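Local coordinates for penicillin binding protein 2X (Streptococcus thermophilus, PDB 5U47) that is probably a transpeptidase that cross-links the peptides of adjacent glycan strands in septal peptidoglycan and is inactivated by beta-lactam antibiotics, at residues R142-R156 / T261-E273. The protein carries 1 engineered substitution. Sequence-based numbering, arbitrary orientation. Where two conformers were deposited one is given.
Sequences RMYPNGTFASEFLGR and TTQRPTYNSDTLE
Glu152 reaches from helix 151-154 across the end of strand 258-264. Its CB lies 3.7 Å from Gln263 CD and its CG 3.6 Å from Gln263 NE2; the bend at chi2 (75°) brings the carboxylate offset over that amide, which Arg285 also holds, the two planes stacked and almost parallel. OE1 accepts from Thr266 OG1 (2.8 Å) on its syn lone pair and lies 2.6 Å from a water that accepts from Gln263 N, while OE2 sits at the ring edge of Tyr267, 3.3 Å from CD1, and is hydrogen-bonded to Tyr280 OH. The face of the same ring receives Ser151 CB as a CH-pi contact, 3.9 Å from the centroid, near the normal. Ser151 OG donates to Tyr267 O (2.6 Å). A water accepts from Tyr267 OH and Ser269 OG and donates to Gly155 O, so both hydroxyls are tied to the helix end. Arg156 doubles back through chi2 and chi3 so that NH1 meets Ser269 O at 2.7 Å, with Leu272 CD2 over one guanidinium face and Glu158 paired with NE. Tyr144 N gives Asp270 OD1 a nearly straight bond (174°). Asn268 OD1 accepts from Asp270 N (an Asx turn) and Thr271 N, the pair an Asx motif. Together they form an interdomain interface of a class B penicillin-binding protein: the dimerisation-type region packs against the loop leaving an edge strand of the transpeptidase sheet.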
ATOM      1  N   ARG A 142      11.316   6.237  16.634  1.00 30.84           N
ATOM      2  CA  ARG A 142      10.076   6.349  15.886  1.00 29.59           C
ATOM      3  C   ARG A 142       8.973   5.723  16.735  1.00 30.17           C
ATOM      4  O   ARG A 142       9.120   4.598  17.182  1.00 30.16           O
ATOM      5  CB  ARG A 142      10.223   5.606  14.570  1.00 28.67           C
ATOM      6  CG  ARG A 142       9.155   5.878  13.530  1.00 27.65           C
ATOM      7  CD  ARG A 142       9.254   7.300  12.976  1.00 26.95           C
ATOM      8  NE  ARG A 142       8.550   7.429  11.710  1.00 25.52           N
ATOM      9  CZ  ARG A 142       8.210   8.582  11.134  1.00 25.91           C
ATOM     10  NH1 ARG A 142       8.487   9.776  11.702  1.00 26.28           N
ATOM     11  NH2 ARG A 142       7.594   8.553   9.976  1.00 24.58           N
ATOM     12  N   MET A 143       7.892   6.466  16.956  0.60 27.19           N
ATOM     13  CA  MET A 143       6.757   6.016  17.770  0.60 29.03           C
ATOM     14  C   MET A 143       5.567   5.652  16.860  0.60 26.20           C
ATOM     15  O   MET A 143       5.264   6.394  15.929  0.60 24.61           O
ATOM     16  CB  MET A 143       6.360   7.141  18.740  0.60 32.31           C
ATOM     17  CG  MET A 143       5.116   6.857  19.570  0.60 36.63           C
ATOM     18  SD  MET A 143       4.584   8.251  20.576  0.60 44.52           S
ATOM     19  CE  MET A 143       3.038   7.580  21.190  0.60 40.32           C
ATOM     20  N   TYR A 144       4.891   4.538  17.160  1.00 25.18           N
ATOM     21  CA  TYR A 144       3.745   4.041  16.377  1.00 23.88           C
ATOM     22  C   TYR A 144       2.614   3.912  17.399  1.00 24.02           C
ATOM     23  O   TYR A 144       2.398   2.834  17.967  1.00 25.19           O
ATOM     24  CB  TYR A 144       4.095   2.699  15.701  1.00 24.08           C
ATOM     25  CG  TYR A 144       5.204   2.811  14.676  1.00 23.39           C
ATOM     26  CD1 TYR A 144       6.543   2.698  15.048  1.00 23.88           C
ATOM     27  CD2 TYR A 144       4.912   3.061  13.324  1.00 23.76           C
ATOM     28  CE1 TYR A 144       7.559   2.807  14.101  1.00 23.66           C
ATOM     29  CE2 TYR A 144       5.917   3.171  12.379  1.00 23.21           C
ATOM     30  CZ  TYR A 144       7.237   3.042  12.768  1.00 23.98           C
ATOM     31  OH  TYR A 144       8.231   3.184  11.815  1.00 25.09           O
ATOM     32  N   PRO A 145       1.883   5.012  17.638  1.00 24.66           N
ATOM     33  CA  PRO A 145       0.913   5.088  18.749  1.00 25.93           C
ATOM     34  C   PRO A 145      -0.231   4.094  18.759  1.00 25.81           C
ATOM     35  O   PRO A 145      -0.774   3.809  19.843  1.00 25.91           O
ATOM     36  CB  PRO A 145       0.325   6.498  18.619  1.00 26.90           C
ATOM     37  CG  PRO A 145       1.243   7.240  17.712  1.00 26.60           C
ATOM     38  CD  PRO A 145       1.882   6.244  16.829  1.00 24.58           C
ATOM     39  N   ASN A 146      -0.602   3.592  17.579  1.00 23.88           N
ATOM     40  CA  ASN A 146      -1.712   2.658  17.464  1.00 24.31           C
ATOM     41  C   ASN A 146      -1.338   1.181  17.679  1.00 23.97           C
ATOM     42  O   ASN A 146      -2.211   0.324  17.610  1.00 23.98           O
ATOM     43  CB  ASN A 146      -2.410   2.857  16.120  1.00 24.99           C
ATOM     44  CG  ASN A 146      -2.967   4.257  15.972  1.00 26.23           C
ATOM     45  OD1 ASN A 146      -3.989   4.598  16.556  1.00 27.22           O
ATOM     46  ND2 ASN A 146      -2.290   5.070  15.201  1.00 27.44           N
ATOM     47  N   GLY A 147      -0.072   0.885  17.973  1.00 24.05           N
ATOM     48  CA  GLY A 147       0.349  -0.508  18.230  1.00 24.48           C
ATOM     49  C   GLY A 147       0.146  -1.435  17.016  1.00 24.27           C
ATOM     50  O   GLY A 147       0.766  -1.228  15.957  1.00 22.38           O
ATOM     51  N   THR A 148      -0.693  -2.466  17.191  1.00 23.89           N
ATOM     52  CA  THR A 148      -1.027  -3.409  16.105  1.00 24.42           C
ATOM     53  C   THR A 148      -2.091  -2.752  15.226  1.00 23.43           C
ATOM     54  O   THR A 148      -3.300  -2.806  15.517  1.00 24.53           O
ATOM     55  CB  THR A 148      -1.489  -4.749  16.686  1.00 26.43           C
ATOM     56  OG1 THR A 148      -0.436  -5.265  17.528  1.00 26.91           O
ATOM     57  CG2 THR A 148      -1.793  -5.726  15.591  1.00 27.24           C
ATOM     58  N   PHE A 149      -1.624  -2.119  14.158  1.00 21.58           N
ATOM     59  CA  PHE A 149      -2.457  -1.282  13.306  1.00 20.98           C
ATOM     60  C   PHE A 149      -1.742  -1.114  11.980  1.00 19.72           C
ATOM     61  O   PHE A 149      -0.711  -0.443  11.915  1.00 19.14           O
ATOM     62  CB  PHE A 149      -2.616   0.083  14.025  1.00 21.97           C
ATOM     63  CG  PHE A 149      -3.390   1.136  13.263  1.00 21.96           C
ATOM     64  CD1 PHE A 149      -2.806   1.842  12.226  1.00 23.30           C
ATOM     65  CD2 PHE A 149      -4.679   1.478  13.652  1.00 24.16           C
ATOM     66  CE1 PHE A 149      -3.516   2.823  11.540  1.00 23.84           C
ATOM     67  CE2 PHE A 149      -5.390   2.465  12.992  1.00 23.46           C
ATOM     68  CZ  PHE A 149      -4.800   3.147  11.942  1.00 24.23           C
ATOM     69  N   ALA A 150      -2.281  -1.734  10.926  1.00 19.62           N
ATOM     70  CA  ALA A 150      -1.688  -1.681   9.561  1.00 18.91           C
ATOM     71  C   ALA A 150      -0.180  -1.772   9.619  1.00 19.42           C
ATOM     72  O   ALA A 150       0.530  -1.053   8.913  1.00 19.55           O
ATOM     73  CB  ALA A 150      -2.089  -0.397   8.892  1.00 19.17           C
ATOM     74  N   SER A 151       0.311  -2.688  10.431  1.00 19.94           N
ATOM     75  CA  SER A 151       1.745  -2.739  10.701  1.00 21.47           C
ATOM     76  C   SER A 151       2.608  -3.010   9.488  1.00 21.98           C
ATOM     77  O   SER A 151       3.573  -2.268   9.222  1.00 21.23           O
ATOM     78  CB  SER A 151       2.035  -3.725  11.836  1.00 21.78           C
ATOM     79  OG  SER A 151       1.473  -3.236  13.041  1.00 21.38           O
ATOM     80  N   GLU A 152       2.272  -4.057   8.744  1.00 21.76           N
ATOM     81  CA  GLU A 152       3.023  -4.355   7.529  1.00 23.35           C
ATOM     82  C   GLU A 152       2.931  -3.213   6.496  1.00 22.71           C
ATOM     83  O   GLU A 152       3.903  -2.912   5.816  1.00 24.81           O
ATOM     84  CB  GLU A 152       2.610  -5.711   6.932  1.00 22.47           C
ATOM     85  CG  GLU A 152       3.107  -6.898   7.757  1.00 22.72           C
ATOM     86  CD  GLU A 152       2.357  -7.164   9.058  1.00 23.39           C
ATOM     87  OE1 GLU A 152       1.272  -6.547   9.360  1.00 22.72           O
ATOM     88  OE2 GLU A 152       2.870  -8.032   9.796  1.00 24.96           O
ATOM     89  N   PHE A 153       1.774  -2.572   6.407  1.00 21.63           N
ATOM     90  CA  PHE A 153       1.631  -1.435   5.489  1.00 21.71           C
ATOM     91  C   PHE A 153       2.571  -0.261   5.864  1.00 21.37           C
ATOM     92  O   PHE A 153       3.301   0.272   5.002  1.00 19.92           O
ATOM     93  CB  PHE A 153       0.186  -0.993   5.469  1.00 22.15           C
ATOM     94  CG  PHE A 153      -0.042   0.326   4.794  1.00 22.93           C
ATOM     95  CD1 PHE A 153      -0.081   0.416   3.409  1.00 23.71           C
ATOM     96  CD2 PHE A 153      -0.232   1.473   5.551  1.00 23.07           C
ATOM     97  CE1 PHE A 153      -0.307   1.641   2.794  1.00 25.20           C
ATOM     98  CE2 PHE A 153      -0.474   2.705   4.941  1.00 24.28           C
ATOM     99  CZ  PHE A 153      -0.508   2.781   3.561  1.00 25.30           C
ATOM    100  N   LEU A 154       2.554   0.119   7.139  1.00 20.37           N
ATOM    101  CA  LEU A 154       3.379   1.234   7.619  1.00 22.20           C
ATOM    102  C   LEU A 154       4.861   0.947   7.542  1.00 21.30           C
ATOM    103  O   LEU A 154       5.638   1.801   7.153  1.00 22.06           O
ATOM    104  CB  LEU A 154       3.025   1.595   9.064  1.00 22.36           C
ATOM    105  CG  LEU A 154       1.638   2.168   9.308  1.00 23.17           C
ATOM    106  CD1 LEU A 154       1.382   2.300  10.800  1.00 24.35           C
ATOM    107  CD2 LEU A 154       1.481   3.504   8.608  1.00 24.23           C
ATOM    108  N   GLY A 155       5.253  -0.263   7.909  1.00 21.70           N
ATOM    109  CA  GLY A 155       6.653  -0.589   7.961  1.00 22.92           C
ATOM    110  C   GLY A 155       7.316   0.074   9.158  1.00 23.50           C
ATOM    111  O   GLY A 155       6.644   0.603  10.056  1.00 23.11           O
ATOM    112  N   ARG A 156       8.647   0.040   9.159  1.00 25.29           N
ATOM    113  CA  ARG A 156       9.468   0.571  10.255  1.00 25.77           C
ATOM    114  C   ARG A 156      10.605   1.459   9.758  1.00 25.78           C
ATOM    115  O   ARG A 156      11.185   1.193   8.703  1.00 24.03           O
ATOM    116  CB  ARG A 156      10.118  -0.594  11.021  1.00 27.23           C
ATOM    117  CG  ARG A 156       9.187  -1.377  11.947  1.00 28.20           C
ATOM    118  CD  ARG A 156       8.895  -0.648  13.252  1.00 29.35           C
ATOM    119  NE  ARG A 156      10.130  -0.497  14.036  1.00 34.07           N
ATOM    120  CZ  ARG A 156      10.204  -0.078  15.307  1.00 34.37           C
ATOM    121  NH1 ARG A 156       9.117   0.237  16.002  1.00 32.90           N
ATOM    122  NH2 ARG A 156      11.394   0.014  15.891  1.00 35.07           N
ATOM    123  N   THR A 261      -6.323  -1.559   5.512  1.00 20.54           N
ATOM    124  CA  THR A 261      -5.637  -2.727   4.971  1.00 21.35           C
ATOM    125  C   THR A 261      -4.875  -3.435   6.065  1.00 20.79           C
ATOM    126  O   THR A 261      -4.220  -2.798   6.876  1.00 21.07           O
ATOM    127  CB  THR A 261      -4.720  -2.352   3.781  1.00 21.61           C
ATOM    128  OG1 THR A 261      -4.217  -3.540   3.162  1.00 22.62           O
ATOM    129  CG2 THR A 261      -3.577  -1.447   4.189  1.00 22.14           C
ATOM    130  N   THR A 262      -4.972  -4.751   6.097  1.00 19.95           N
ATOM    131  CA  THR A 262      -4.262  -5.503   7.100  1.00 20.62           C
ATOM    132  C   THR A 262      -3.943  -6.913   6.629  1.00 21.21           C
ATOM    133  O   THR A 262      -4.515  -7.417   5.643  1.00 20.65           O
ATOM    134  CB  THR A 262      -5.049  -5.537   8.442  1.00 21.50           C
ATOM    135  OG1 THR A 262      -4.146  -5.802   9.532  1.00 22.29           O
ATOM    136  CG2 THR A 262      -6.171  -6.569   8.398  1.00 22.28           C
ATOM    137  N   GLN A 263      -3.009  -7.539   7.331  1.00 20.37           N
ATOM    138  CA  GLN A 263      -2.663  -8.914   7.055  1.00 21.54           C
ATOM    139  C   GLN A 263      -2.348  -9.615   8.341  1.00 21.89           C
ATOM    140  O   GLN A 263      -2.084  -8.967   9.341  1.00 21.35           O
ATOM    141  CB  GLN A 263      -1.477  -9.019   6.107  1.00 22.03           C
ATOM    142  CG  GLN A 263      -0.113  -8.716   6.697  1.00 22.89           C
ATOM    143  CD  GLN A 263       0.967  -8.794   5.628  1.00 23.57           C
ATOM    144  OE1 GLN A 263       0.904  -8.092   4.616  1.00 22.82           O
ATOM    145  NE2 GLN A 263       1.943  -9.654   5.839  1.00 21.88           N
ATOM    146  N   ARG A 264      -2.408 -10.948   8.295  1.00 22.92           N
ATOM    147  CA  ARG A 264      -2.135 -11.790   9.412  1.00 23.06           C
ATOM    148  C   ARG A 264      -1.208 -12.899   8.912  1.00 24.31           C
ATOM    149  O   ARG A 264      -1.340 -13.325   7.776  1.00 22.94           O
ATOM    150  CB  ARG A 264      -3.431 -12.374   9.987  1.00 25.05           C
ATOM    151  CG  ARG A 264      -4.348 -11.340  10.660  1.00 24.27           C
ATOM    152  CD  ARG A 264      -3.715 -10.836  11.947  1.00 24.36           C
ATOM    153  NE  ARG A 264      -4.540  -9.871  12.676  1.00 25.03           N
ATOM    154  CZ  ARG A 264      -4.647  -8.567  12.385  1.00 25.24           C
ATOM    155  NH1 ARG A 264      -4.031  -8.044  11.336  1.00 24.86           N
ATOM    156  NH2 ARG A 264      -5.416  -7.776  13.136  1.00 26.25           N
ATOM    157  N   PRO A 265      -0.254 -13.346   9.731  1.00 24.82           N
ATOM    158  CA  PRO A 265      -0.003 -12.822  11.080  1.00 25.16           C
ATOM    159  C   PRO A 265       0.601 -11.431  11.024  1.00 23.57           C
ATOM    160  O   PRO A 265       1.136 -11.037   9.990  1.00 23.94           O
ATOM    161  CB  PRO A 265       1.026 -13.822  11.661  1.00 27.12           C
ATOM    162  CG  PRO A 265       1.695 -14.379  10.455  1.00 28.42           C
ATOM    163  CD  PRO A 265       0.597 -14.511   9.441  1.00 27.27           C
ATOM    164  N   THR A 266       0.524 -10.705  12.132  1.00 23.27           N
ATOM    165  CA  THR A 266       1.010  -9.334  12.173  1.00 23.29           C
ATOM    166  C   THR A 266       1.867  -9.121  13.395  1.00 25.17           C
ATOM    167  O   THR A 266       2.229 -10.086  14.074  1.00 26.43           O
ATOM    168  CB  THR A 266      -0.176  -8.339  12.117  1.00 22.94           C
ATOM    169  OG1 THR A 266       0.291  -6.989  11.896  1.00 22.46           O
ATOM    170  CG2 THR A 266      -1.009  -8.422  13.401  1.00 23.34           C
ATOM    171  N   TYR A 267       2.223  -7.860  13.644  1.00 24.86           N
ATOM    172  CA  TYR A 267       3.002  -7.484  14.819  1.00 25.39           C
ATOM    173  C   TYR A 267       2.596  -6.100  15.333  1.00 24.14           C
ATOM    174  O   TYR A 267       1.951  -5.308  14.621  1.00 23.57           O
ATOM    175  CB  TYR A 267       4.514  -7.486  14.495  1.00 25.66           C
ATOM    176  CG  TYR A 267       4.966  -6.452  13.472  1.00 24.36           C
ATOM    177  CD1 TYR A 267       4.897  -6.713  12.109  1.00 24.81           C
ATOM    178  CD2 TYR A 267       5.496  -5.221  13.871  1.00 25.25           C
ATOM    179  CE1 TYR A 267       5.314  -5.767  11.165  1.00 23.45           C
ATOM    180  CE2 TYR A 267       5.926  -4.282  12.949  1.00 23.82           C
ATOM    181  CZ  TYR A 267       5.837  -4.567  11.587  1.00 24.22           C
ATOM    182  OH  TYR A 267       6.259  -3.639  10.656  1.00 23.51           O
ATOM    183  N   ASN A 268       2.980  -5.817  16.569  1.00 24.58           N
ATOM    184  CA  ASN A 268       2.773  -4.483  17.157  1.00 24.50           C
ATOM    185  C   ASN A 268       3.872  -3.579  16.610  1.00 24.44           C
ATOM    186  O   ASN A 268       5.064  -3.831  16.849  1.00 24.97           O
ATOM    187  CB  ASN A 268       2.829  -4.556  18.673  1.00 26.27           C
ATOM    188  CG  ASN A 268       2.542  -3.219  19.335  1.00 27.48           C
ATOM    189  OD1 ASN A 268       3.121  -2.185  18.970  1.00 26.22           O
ATOM    190  ND2 ASN A 268       1.643  -3.233  20.314  1.00 29.19           N
ATOM    191  N   SER A 269       3.491  -2.531  15.875  1.00 24.03           N
ATOM    192  CA  SER A 269       4.481  -1.622  15.259  1.00 24.10           C
ATOM    193  C   SER A 269       5.375  -0.849  16.225  1.00 26.33           C
ATOM    194  O   SER A 269       6.521  -0.492  15.867  1.00 27.88           O
ATOM    195  CB  SER A 269       3.791  -0.623  14.315  1.00 24.95           C
ATOM    196  OG  SER A 269       3.273  -1.278  13.173  1.00 23.48           O
ATOM    197  N   ASP A 270       4.874  -0.577  17.425  1.00 27.47           N
ATOM    198  CA  ASP A 270       5.627   0.201  18.401  1.00 30.38           C
ATOM    199  C   ASP A 270       6.635  -0.671  19.158  1.00 32.61           C
ATOM    200  O   ASP A 270       7.714  -0.220  19.444  1.00 36.38           O
ATOM    201  CB  ASP A 270       4.678   0.870  19.396  1.00 30.72           C
ATOM    202  CG  ASP A 270       5.300   2.105  20.091  1.00 32.90           C
ATOM    203  OD1 ASP A 270       5.909   2.976  19.414  1.00 30.53           O
ATOM    204  OD2 ASP A 270       5.140   2.232  21.318  1.00 35.94           O
ATOM    205  N   THR A 271       6.275  -1.917  19.450  1.00 33.74           N
ATOM    206  CA  THR A 271       7.127  -2.827  20.236  1.00 36.52           C
ATOM    207  C   THR A 271       7.767  -4.003  19.475  1.00 36.21           C
ATOM    208  O   THR A 271       8.634  -4.683  20.015  1.00 34.20           O
ATOM    209  CB  THR A 271       6.306  -3.447  21.375  1.00 37.43           C
ATOM    210  OG1 THR A 271       5.369  -4.385  20.843  1.00 37.73           O
ATOM    211  CG2 THR A 271       5.561  -2.370  22.145  1.00 38.96           C
ATOM    212  N   LEU A 272       7.322  -4.229  18.243  1.00 34.30           N
ATOM    213  CA  LEU A 272       7.777  -5.341  17.384  1.00 35.61           C
ATOM    214  C   LEU A 272       7.313  -6.717  17.856  1.00 35.60           C
ATOM    215  O   LEU A 272       7.663  -7.728  17.250  1.00 35.91           O
ATOM    216  CB  LEU A 272       9.292  -5.328  17.161  1.00 37.10           C
ATOM    217  CG  LEU A 272       9.853  -4.039  16.554  1.00 36.93           C
ATOM    218  CD1 LEU A 272      11.357  -4.160  16.362  1.00 37.81           C
ATOM    219  CD2 LEU A 272       9.180  -3.726  15.230  1.00 35.56           C
ATOM    220  N   GLU A 273       6.494  -6.757  18.902  1.00 36.23           N
ATOM    221  CA  GLU A 273       6.026  -8.031  19.403  1.00 38.42           C
ATOM    222  C   GLU A 273       5.166  -8.722  18.337  1.00 35.95           C
ATOM    223  O   GLU A 273       4.224  -8.113  17.791  1.00 31.30           O
ATOM    224  CB  GLU A 273       5.231  -7.857  20.681  1.00 42.86           C
ATOM    225  CG  GLU A 273       4.923  -9.201  21.333  1.00 51.12           C
ATOM    226  CD  GLU A 273       4.011  -9.089  22.532  1.00 58.12           C
ATOM    227  OE1 GLU A 273       3.838  -7.959  23.047  1.00 64.18           O
ATOM    228  OE2 GLU A 273       3.469 -10.142  22.958  1.00 65.49           O
TER
HETATM  229  O   HOH W   1      -1.530  -5.044  11.675  1.00 24.18           O
HETATM  230  O   HOH W   2       5.538  -1.249  11.645  1.00 26.70           O
HETATM  231  O   HOH W   3      -1.176  -5.683   8.930  1.00 19.93           O
HETATM  232  O   HOH W   4      -0.915  -3.800   6.984  1.00 21.14           O